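PDB 6U4B: WbbM protein, which is a trimeric bifunctional glycosyltransferase that probably polymerises an O-antigen polysaccharide in Klebsiella pneumoniae, with magnesium bound in one of its two glycosyltransferase regions. Local coordinates for residues Asp225-Leu237 and Ile254-Ile266. Numbering follows the deposited sequence.
Sequences DYSEWLFSILDNL and IGHIAERLFNIYI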
ATOM      1  N   ASP A 225      32.458 -33.789  29.780  1.00 56.55           N
ATOM      2  CA  ASP A 225      33.705 -34.196  29.141  1.00 55.19           C
ATOM      3  C   ASP A 225      33.445 -34.807  27.769  1.00 51.96           C
ATOM      4  O   ASP A 225      34.130 -34.482  26.791  1.00 48.80           O
ATOM      5  CB  ASP A 225      34.456 -35.180  30.035  1.00 58.75           C
ATOM      6  CG  ASP A 225      35.791 -35.591  29.449  1.00 70.93           C
ATOM      7  OD1 ASP A 225      36.752 -34.798  29.545  1.00 75.88           O
ATOM      8  OD2 ASP A 225      35.879 -36.702  28.881  1.00 73.00           O
ATOM      9  N   TYR A 226      32.454 -35.696  27.680  1.00 48.06           N
ATOM     10  CA  TYR A 226      32.116 -36.298  26.394  1.00 45.71           C
ATOM     11  C   TYR A 226      31.615 -35.249  25.407  1.00 47.90           C
ATOM     12  O   TYR A 226      31.903 -35.328  24.206  1.00 44.02           O
ATOM     13  CB  TYR A 226      31.076 -37.401  26.594  1.00 43.88           C
ATOM     14  CG  TYR A 226      30.526 -37.975  25.308  1.00 40.99           C
ATOM     15  CD1 TYR A 226      29.161 -37.957  25.046  1.00 45.68           C
ATOM     16  CD2 TYR A 226      31.372 -38.525  24.351  1.00 41.63           C
ATOM     17  CE1 TYR A 226      28.650 -38.478  23.870  1.00 45.61           C
ATOM     18  CE2 TYR A 226      30.873 -39.048  23.171  1.00 42.73           C
ATOM     19  CZ  TYR A 226      29.510 -39.021  22.936  1.00 44.15           C
ATOM     20  OH  TYR A 226      29.006 -39.539  21.764  1.00 41.56           O
ATOM     21  N   SER A 227      30.869 -34.255  25.895  1.00 49.06           N
ATOM     22  CA  SER A 227      30.359 -33.208  25.015  1.00 47.18           C
ATOM     23  C   SER A 227      31.497 -32.385  24.421  1.00 45.24           C
ATOM     24  O   SER A 227      31.550 -32.169  23.204  1.00 42.28           O
ATOM     25  CB  SER A 227      29.385 -32.307  25.777  1.00 50.20           C
ATOM     26  OG  SER A 227      28.285 -33.050  26.274  1.00 55.51           O
ATOM     27  N   GLU A 228      32.415 -31.911  25.268  1.00 45.88           N
ATOM     28  CA  GLU A 228      33.556 -31.148  24.770  1.00 54.82           C
ATOM     29  C   GLU A 228      34.384 -31.976  23.799  1.00 55.09           C
ATOM     30  O   GLU A 228      34.870 -31.459  22.787  1.00 56.11           O
ATOM     31  CB  GLU A 228      34.419 -30.670  25.939  1.00 61.31           C
ATOM     32  CG  GLU A 228      33.760 -29.627  26.827  1.00 68.78           C
ATOM     33  CD  GLU A 228      34.548 -29.365  28.097  1.00 77.53           C
ATOM     34  OE1 GLU A 228      35.450 -30.169  28.416  1.00 80.06           O
ATOM     35  OE2 GLU A 228      34.265 -28.356  28.778  1.00 81.97           O
ATOM     36  N   TRP A 229      34.537 -33.269  24.085  1.00 48.94           N
ATOM     37  CA  TRP A 229      35.319 -34.145  23.222  1.00 49.96           C
ATOM     38  C   TRP A 229      34.602 -34.400  21.901  1.00 45.88           C
ATOM     39  O   TRP A 229      35.196 -34.257  20.825  1.00 45.42           O
ATOM     40  CB  TRP A 229      35.602 -35.457  23.957  1.00 51.40           C
ATOM     41  CG  TRP A 229      36.344 -36.493  23.164  1.00 51.68           C
ATOM     42  CD1 TRP A 229      37.698 -36.630  23.056  1.00 54.47           C
ATOM     43  CD2 TRP A 229      35.771 -37.558  22.397  1.00 50.07           C
ATOM     44  NE1 TRP A 229      38.004 -37.705  22.258  1.00 51.69           N
ATOM     45  CE2 TRP A 229      36.837 -38.293  21.842  1.00 50.49           C
ATOM     46  CE3 TRP A 229      34.458 -37.958  22.120  1.00 43.46           C
ATOM     47  CZ2 TRP A 229      36.633 -39.406  21.025  1.00 47.36           C
ATOM     48  CZ3 TRP A 229      34.258 -39.060  21.309  1.00 40.47           C
ATOM     49  CH2 TRP A 229      35.339 -39.771  20.771  1.00 43.99           C
ATOM     50  N   LEU A 230      33.320 -34.767  21.962  1.00 43.88           N
ATOM     51  CA  LEU A 230      32.593 -35.138  20.750  1.00 42.39           C
ATOM     52  C   LEU A 230      32.482 -33.964  19.784  1.00 43.03           C
ATOM     53  O   LEU A 230      32.762 -34.102  18.588  1.00 43.80           O
ATOM     54  CB  LEU A 230      31.202 -35.662  21.107  1.00 41.17           C
ATOM     55  CG  LEU A 230      30.274 -35.945  19.922  1.00 37.37           C
ATOM     56  CD1 LEU A 230      30.769 -37.135  19.113  1.00 39.21           C
ATOM     57  CD2 LEU A 230      28.837 -36.160  20.384  1.00 31.50           C
ATOM     58  N   PHE A 231      32.076 -32.797  20.284  1.00 39.12           N
ATOM     59  CA  PHE A 231      31.808 -31.682  19.387  1.00 41.61           C
ATOM     60  C   PHE A 231      33.073 -30.979  18.918  1.00 44.18           C
ATOM     61  O   PHE A 231      33.037 -30.314  17.879  1.00 45.19           O
ATOM     62  CB  PHE A 231      30.846 -30.694  20.048  1.00 38.09           C
ATOM     63  CG  PHE A 231      29.426 -31.179  20.074  1.00 41.11           C
ATOM     64  CD1 PHE A 231      28.644 -31.113  18.935  1.00 42.24           C
ATOM     65  CD2 PHE A 231      28.884 -31.732  21.223  1.00 42.42           C
ATOM     66  CE1 PHE A 231      27.342 -31.572  18.943  1.00 41.82           C
ATOM     67  CE2 PHE A 231      27.579 -32.195  21.238  1.00 41.72           C
ATOM     68  CZ  PHE A 231      26.808 -32.115  20.096  1.00 40.10           C
ATOM     69  N   SER A 232      34.189 -31.116  19.640  1.00 44.43           N
ATOM     70  CA  SER A 232      35.462 -30.653  19.096  1.00 49.45           C
ATOM     71  C   SER A 232      35.838 -31.451  17.855  1.00 50.85           C
ATOM     72  O   SER A 232      36.378 -30.899  16.888  1.00 54.21           O
ATOM     73  CB  SER A 232      36.563 -30.757  20.152  1.00 51.92           C
ATOM     74  OG  SER A 232      36.913 -32.109  20.393  1.00 51.38           O
ATOM     75  N   ILE A 233      35.550 -32.754  17.864  1.00 45.77           N
ATOM     76  CA  ILE A 233      35.801 -33.587  16.692  1.00 43.17           C
ATOM     77  C   ILE A 233      34.825 -33.246  15.575  1.00 42.65           C
ATOM     78  O   ILE A 233      35.211 -33.141  14.404  1.00 43.72           O
ATOM     79  CB  ILE A 233      35.721 -35.074  17.079  1.00 44.40           C
ATOM     80  CG1 ILE A 233      36.871 -35.439  18.023  1.00 53.57           C
ATOM     81  CG2 ILE A 233      35.724 -35.955  15.836  1.00 36.36           C
ATOM     82  CD1 ILE A 233      36.615 -36.676  18.842  1.00 46.96           C
ATOM     83  N   LEU A 234      33.547 -33.072  15.915  1.00 38.92           N
ATOM     84  CA  LEU A 234      32.550 -32.787  14.890  1.00 40.02           C
ATOM     85  C   LEU A 234      32.779 -31.422  14.247  1.00 36.73           C
ATOM     86  O   LEU A 234      32.542 -31.263  13.045  1.00 36.09           O
ATOM     87  CB  LEU A 234      31.142 -32.887  15.482  1.00 40.63           C
ATOM     88  CG  LEU A 234      30.757 -34.260  16.051  1.00 41.94           C
ATOM     89  CD1 LEU A 234      29.306 -34.281  16.514  1.00 31.50           C
ATOM     90  CD2 LEU A 234      31.023 -35.374  15.039  1.00 36.24           C
ATOM     91  N   ASP A 235      33.251 -30.437  15.019  1.00 34.01           N
ATOM     92  CA  ASP A 235      33.608 -29.147  14.435  1.00 41.64           C
ATOM     93  C   ASP A 235      34.663 -29.315  13.348  1.00 45.04           C
ATOM     94  O   ASP A 235      34.523 -28.781  12.240  1.00 38.77           O
ATOM     95  CB  ASP A 235      34.117 -28.188  15.513  1.00 45.64           C
ATOM     96  CG  ASP A 235      33.023 -27.712  16.441  1.00 51.87           C
ATOM     97  OD1 ASP A 235      33.335 -27.415  17.614  1.00 54.29           O
ATOM     98  OD2 ASP A 235      31.852 -27.651  16.007  1.00 54.62           O
ATOM     99  N   ASN A 236      35.732 -30.054  13.649  1.00 43.97           N
ATOM    100  CA  ASN A 236      36.759 -30.299  12.645  1.00 43.25           C
ATOM    101  C   ASN A 236      36.242 -31.186  11.522  1.00 41.06           C
ATOM    102  O   ASN A 236      36.677 -31.045  10.374  1.00 43.03           O
ATOM    103  CB  ASN A 236      37.995 -30.927  13.290  1.00 47.20           C
ATOM    104  CG  ASN A 236      38.787 -29.939  14.126  1.00 53.04           C
ATOM    105  OD1 ASN A 236      38.217 -29.082  14.800  1.00 57.86           O
ATOM    106  ND2 ASN A 236      40.110 -30.048  14.078  1.00 55.28           N
ATOM    107  N   LEU A 237      35.313 -32.096  11.831  1.00 34.91           N
ATOM    108  CA  LEU A 237      34.769 -32.975  10.801  1.00 36.23           C
ATOM    109  C   LEU A 237      34.057 -32.179   9.715  1.00 41.43           C
ATOM    110  O   LEU A 237      34.101 -32.547   8.534  1.00 42.40           O
ATOM    111  CB  LEU A 237      33.821 -33.993  11.429  1.00 36.47           C
ATOM    112  CG  LEU A 237      33.286 -35.057  10.470  1.00 38.43           C
ATOM    113  CD1 LEU A 237      34.431 -35.884   9.901  1.00 40.29           C
ATOM    114  CD2 LEU A 237      32.264 -35.948  11.161  1.00 35.32           C
ATOM    115  N   ILE A 254      26.661 -37.046  10.047  1.00 38.35           N
ATOM    116  CA  ILE A 254      27.212 -36.580  11.317  1.00 37.88           C
ATOM    117  C   ILE A 254      26.666 -37.413  12.469  1.00 42.03           C
ATOM    118  O   ILE A 254      27.417 -37.893  13.325  1.00 39.19           O
ATOM    119  CB  ILE A 254      26.911 -35.085  11.515  1.00 36.97           C
ATOM    120  CG1 ILE A 254      27.373 -34.281  10.298  1.00 41.82           C
ATOM    121  CG2 ILE A 254      27.586 -34.568  12.780  1.00 34.01           C
ATOM    122  CD1 ILE A 254      28.877 -34.216  10.141  1.00 38.78           C
ATOM    123  N   GLY A 255      25.343 -37.596  12.504  1.00 39.69           N
ATOM    124  CA  GLY A 255      24.747 -38.399  13.561  1.00 42.56           C
ATOM    125  C   GLY A 255      25.207 -39.842  13.526  1.00 42.48           C
ATOM    126  O   GLY A 255      25.458 -40.449  14.570  1.00 41.49           O
ATOM    127  N   HIS A 256      25.324 -40.412  12.324  1.00 44.07           N
ATOM    128  CA  HIS A 256      25.800 -41.786  12.197  1.00 46.63           C
ATOM    129  C   HIS A 256      27.230 -41.923  12.701  1.00 47.01           C
ATOM    130  O   HIS A 256      27.567 -42.904  13.376  1.00 49.79           O
ATOM    131  CB  HIS A 256      25.697 -42.241  10.742  1.00 50.81           C
ATOM    132  CG  HIS A 256      24.293 -42.299  10.226  1.00 58.60           C
ATOM    133  ND1 HIS A 256      23.227 -42.687  11.010  1.00 59.65           N
ATOM    134  CD2 HIS A 256      23.778 -42.017   9.005  1.00 58.68           C
ATOM    135  CE1 HIS A 256      22.118 -42.646  10.294  1.00 60.31           C
ATOM    136  NE2 HIS A 256      22.425 -42.242   9.073  1.00 61.70           N
ATOM    137  N   ILE A 257      28.085 -40.946  12.392  1.00 43.40           N
ATOM    138  CA  ILE A 257      29.478 -41.012  12.821  1.00 46.86           C
ATOM    139  C   ILE A 257      29.575 -40.887  14.337  1.00 45.83           C
ATOM    140  O   ILE A 257      30.378 -41.571  14.983  1.00 40.41           O
ATOM    141  CB  ILE A 257      30.307 -39.934  12.096  1.00 40.05           C
ATOM    142  CG1 ILE A 257      30.534 -40.342  10.639  1.00 39.11           C
ATOM    143  CG2 ILE A 257      31.632 -39.700  12.801  1.00 40.34           C
ATOM    144  CD1 ILE A 257      31.324 -39.334   9.827  1.00 39.70           C
ATOM    145  N   ALA A 258      28.742 -40.029  14.932  1.00 41.15           N
ATOM    146  CA  ALA A 258      28.743 -39.850  16.379  1.00 38.68           C
ATOM    147  C   ALA A 258      28.388 -41.129  17.124  1.00 40.02           C
ATOM    148  O   ALA A 258      28.783 -41.280  18.287  1.00 43.54           O
ATOM    149  CB  ALA A 258      27.772 -38.736  16.771  1.00 36.43           C
ATOM    150  N   GLU A 259      27.640 -42.040  16.497  1.00 37.19           N
ATOM    151  CA  GLU A 259      27.355 -43.319  17.143  1.00 43.59           C
ATOM    152  C   GLU A 259      28.630 -44.130  17.336  1.00 39.01           C
ATOM    153  O   GLU A 259      28.779 -44.847  18.335  1.00 37.98           O
ATOM    154  CB  GLU A 259      26.345 -44.114  16.318  1.00 45.91           C
ATOM    155  CG  GLU A 259      24.950 -43.529  16.282  1.00 55.38           C
ATOM    156  CD  GLU A 259      23.985 -44.417  15.520  1.00 61.11           C
ATOM    157  OE1 GLU A 259      23.121 -43.877  14.797  1.00 63.69           O
ATOM    158  OE2 GLU A 259      24.104 -45.655  15.632  1.00 63.61           O
ATOM    159  N   ARG A 260      29.558 -44.038  16.382  1.00 38.50           N
ATOM    160  CA  ARG A 260      30.833 -44.738  16.501  1.00 40.82           C
ATOM    161  C   ARG A 260      31.755 -44.033  17.485  1.00 40.22           C
ATOM    162  O   ARG A 260      32.437 -44.690  18.278  1.00 42.52           O
ATOM    163  CB  ARG A 260      31.514 -44.854  15.133  1.00 40.51           C
ATOM    164  CG  ARG A 260      30.945 -45.936  14.226  1.00 42.52           C
ATOM    165  CD  ARG A 260      29.625 -45.527  13.586  1.00 43.07           C
ATOM    166  NE  ARG A 260      29.080 -46.594  12.754  1.00 47.68           N
ATOM    167  CZ  ARG A 260      27.899 -46.536  12.152  1.00 48.05           C
ATOM    168  NH1 ARG A 260      27.137 -45.458  12.287  1.00 43.49           N
ATOM    169  NH2 ARG A 260      27.480 -47.556  11.416  1.00 47.69           N
ATOM    170  N   LEU A 261      31.788 -42.697  17.442  1.00 33.96           N
ATOM    171  CA  LEU A 261      32.623 -41.948  18.376  1.00 38.17           C
ATOM    172  C   LEU A 261      32.188 -42.185  19.816  1.00 42.26           C
ATOM    173  O   LEU A 261      33.024 -42.223  20.728  1.00 45.15           O
ATOM    174  CB  LEU A 261      32.579 -40.458  18.036  1.00 36.25           C
ATOM    175  CG  LEU A 261      33.152 -40.062  16.675  1.00 38.30           C
ATOM    176  CD1 LEU A 261      32.920 -38.580  16.398  1.00 38.63           C
ATOM    177  CD2 LEU A 261      34.635 -40.397  16.603  1.00 37.99           C
ATOM    178  N   PHE A 262      30.880 -42.341  20.033  1.00 45.04           N
ATOM    179  CA  PHE A 262      30.357 -42.672  21.355  1.00 45.29           C
ATOM    180  C   PHE A 262      31.024 -43.929  21.907  1.00 44.05           C
ATOM    181  O   PHE A 262      31.439 -43.972  23.072  1.00 41.50           O
ATOM    182  CB  PHE A 262      28.839 -42.843  21.260  1.00 46.32           C
ATOM    183  CG  PHE A 262      28.150 -43.027  22.586  1.00 49.98           C
ATOM    184  CD1 PHE A 262      28.325 -42.114  23.611  1.00 52.66           C
ATOM    185  CD2 PHE A 262      27.295 -44.098  22.791  1.00 53.88           C
ATOM    186  CE1 PHE A 262      27.680 -42.280  24.825  1.00 52.42           C
ATOM    187  CE2 PHE A 262      26.648 -44.270  23.999  1.00 52.58           C
ATOM    188  CZ  PHE A 262      26.842 -43.359  25.017  1.00 52.96           C
ATOM    189  N   ASN A 263      31.153 -44.960  21.069  1.00 41.81           N
ATOM    190  CA  ASN A 263      31.800 -46.198  21.493  1.00 44.91           C
ATOM    191  C   ASN A 263      33.292 -45.998  21.730  1.00 45.88           C
ATOM    192  O   ASN A 263      33.841 -46.509  22.712  1.00 48.81           O
ATOM    193  CB  ASN A 263      31.572 -47.288  20.449  1.00 44.57           C
ATOM    194  CG  ASN A 263      30.151 -47.808  20.450  1.00 50.10           C
ATOM    195  OD1 ASN A 263      29.840 -48.790  21.127  1.00 49.91           O
ATOM    196  ND2 ASN A 263      29.279 -47.156  19.691  1.00 45.58           N
ATOM    197  N   ILE A 264      33.966 -45.275  20.831  1.00 47.64           N
ATOM    198  CA  ILE A 264      35.393 -45.014  21.000  1.00 46.15           C
ATOM    199  C   ILE A 264      35.648 -44.298  22.319  1.00 45.78           C
ATOM    200  O   ILE A 264      36.612 -44.604  23.035  1.00 47.92           O
ATOM    201  CB  ILE A 264      35.930 -44.211  19.800  1.00 47.83           C
ATOM    202  CG1 ILE A 264      35.848 -45.048  18.519  1.00 47.32           C
ATOM    203  CG2 ILE A 264      37.353 -43.740  20.057  1.00 47.42           C
ATOM    204  CD1 ILE A 264      36.173 -44.275  17.259  1.00 43.12           C
ATOM    205  N   TYR A 265      34.776 -43.350  22.673  1.00 46.05           N
ATOM    206  CA  TYR A 265      34.943 -42.607  23.917  1.00 45.17           C
ATOM    207  C   TYR A 265      34.747 -43.502  25.136  1.00 47.82           C
ATOM    208  O   TYR A 265      35.517 -43.422  26.098  1.00 52.75           O
ATOM    209  CB  TYR A 265      33.970 -41.428  23.952  1.00 40.94           C
ATOM    210  CG  TYR A 265      33.998 -40.645  25.246  1.00 45.05           C
ATOM    211  CD1 TYR A 265      34.939 -39.646  25.457  1.00 47.58           C
ATOM    212  CD2 TYR A 265      33.082 -40.904  26.256  1.00 48.72           C
ATOM    213  CE1 TYR A 265      34.969 -38.929  26.639  1.00 49.96           C
ATOM    214  CE2 TYR A 265      33.103 -40.194  27.440  1.00 49.92           C
ATOM    215  CZ  TYR A 265      34.047 -39.209  27.627  1.00 52.68           C
ATOM    216  OH  TYR A 265      34.064 -38.501  28.808  1.00 56.46           O
ATOM    217  N   ILE A 266      33.717 -44.353  25.116  1.00 47.99           N
ATOM    218  CA  ILE A 266      33.454 -45.228  26.255  1.00 51.47           C
ATOM    219  C   ILE A 266      34.582 -46.234  26.433  1.00 52.80           C
ATOM    220  O   ILE A 266      35.038 -46.481  27.556  1.00 52.86           O
ATOM    221  CB  ILE A 266      32.093 -45.930  26.088  1.00 51.96           C
ATOM    222  CG1 ILE A 266      30.949 -44.928  26.244  1.00 51.27           C
ATOM    223  CG2 ILE A 266      31.946 -47.070  27.090  1.00 55.68           C
ATOM    224  CD1 ILE A 266      29.579 -45.540  26.075  1.00 53.27           C
TER
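Tyr265 reaches across from helix 253-272 to Tyr226 and Trp229 of helix 220-240, which meet the same side of its ring, and its hydroxyl ends on Asp225. With CG anti to the backbone N (chi1 176°), its ring is carried to the other helix, where OH donates to Asp225 OD2 at 2.6 Å. OD2 accepts the bond through its anti lone pair and lies at the ring edge. Tyr226 leans over one face of the Tyr265 ring, its CB 3.9 Å from the centroid in a CH-pi contact, the ring planes 44° apart. Tyr265 CB in turn sits over one face of the Trp229 six-membered ring, 4.0 Å from its centroid; Ile233 CD1 covers the opposite face. The indole edge, at CH2, meets Leu261 O at 3.4 Å. The Tyr226 side chain runs across that of Phe262 at about a right angle, the rings meeting obliquely, with Tyr226 OH 3.2 Å from Phe262 CD1, completing a four-ring cluster.

Further along, Leu261 is a knob in the hole formed by Trp229, Leu230, Ile233 and Leu234, its CD1 3.8 Å from Leu230 CD1. Beyond it, Leu237 CD2 lies 3.8 Å from Ile257 CD1 and touches Ile254. The N-to-C directions of segments 225-237 and 254-266, in the DUF4422 region, differ by 134°, well short of antiparallel; helix 82-91 packs on Leu230, Leu234 and Ala258, while Tyr197 stacks on Trp229. The contact is chiefly hydrophobic: its single cross-helix hydrogen bond, at the exposed Asp225, fixes the hydroxyl end of Tyr265, while packing against Tyr226 and Trp229 limits how the ring turns.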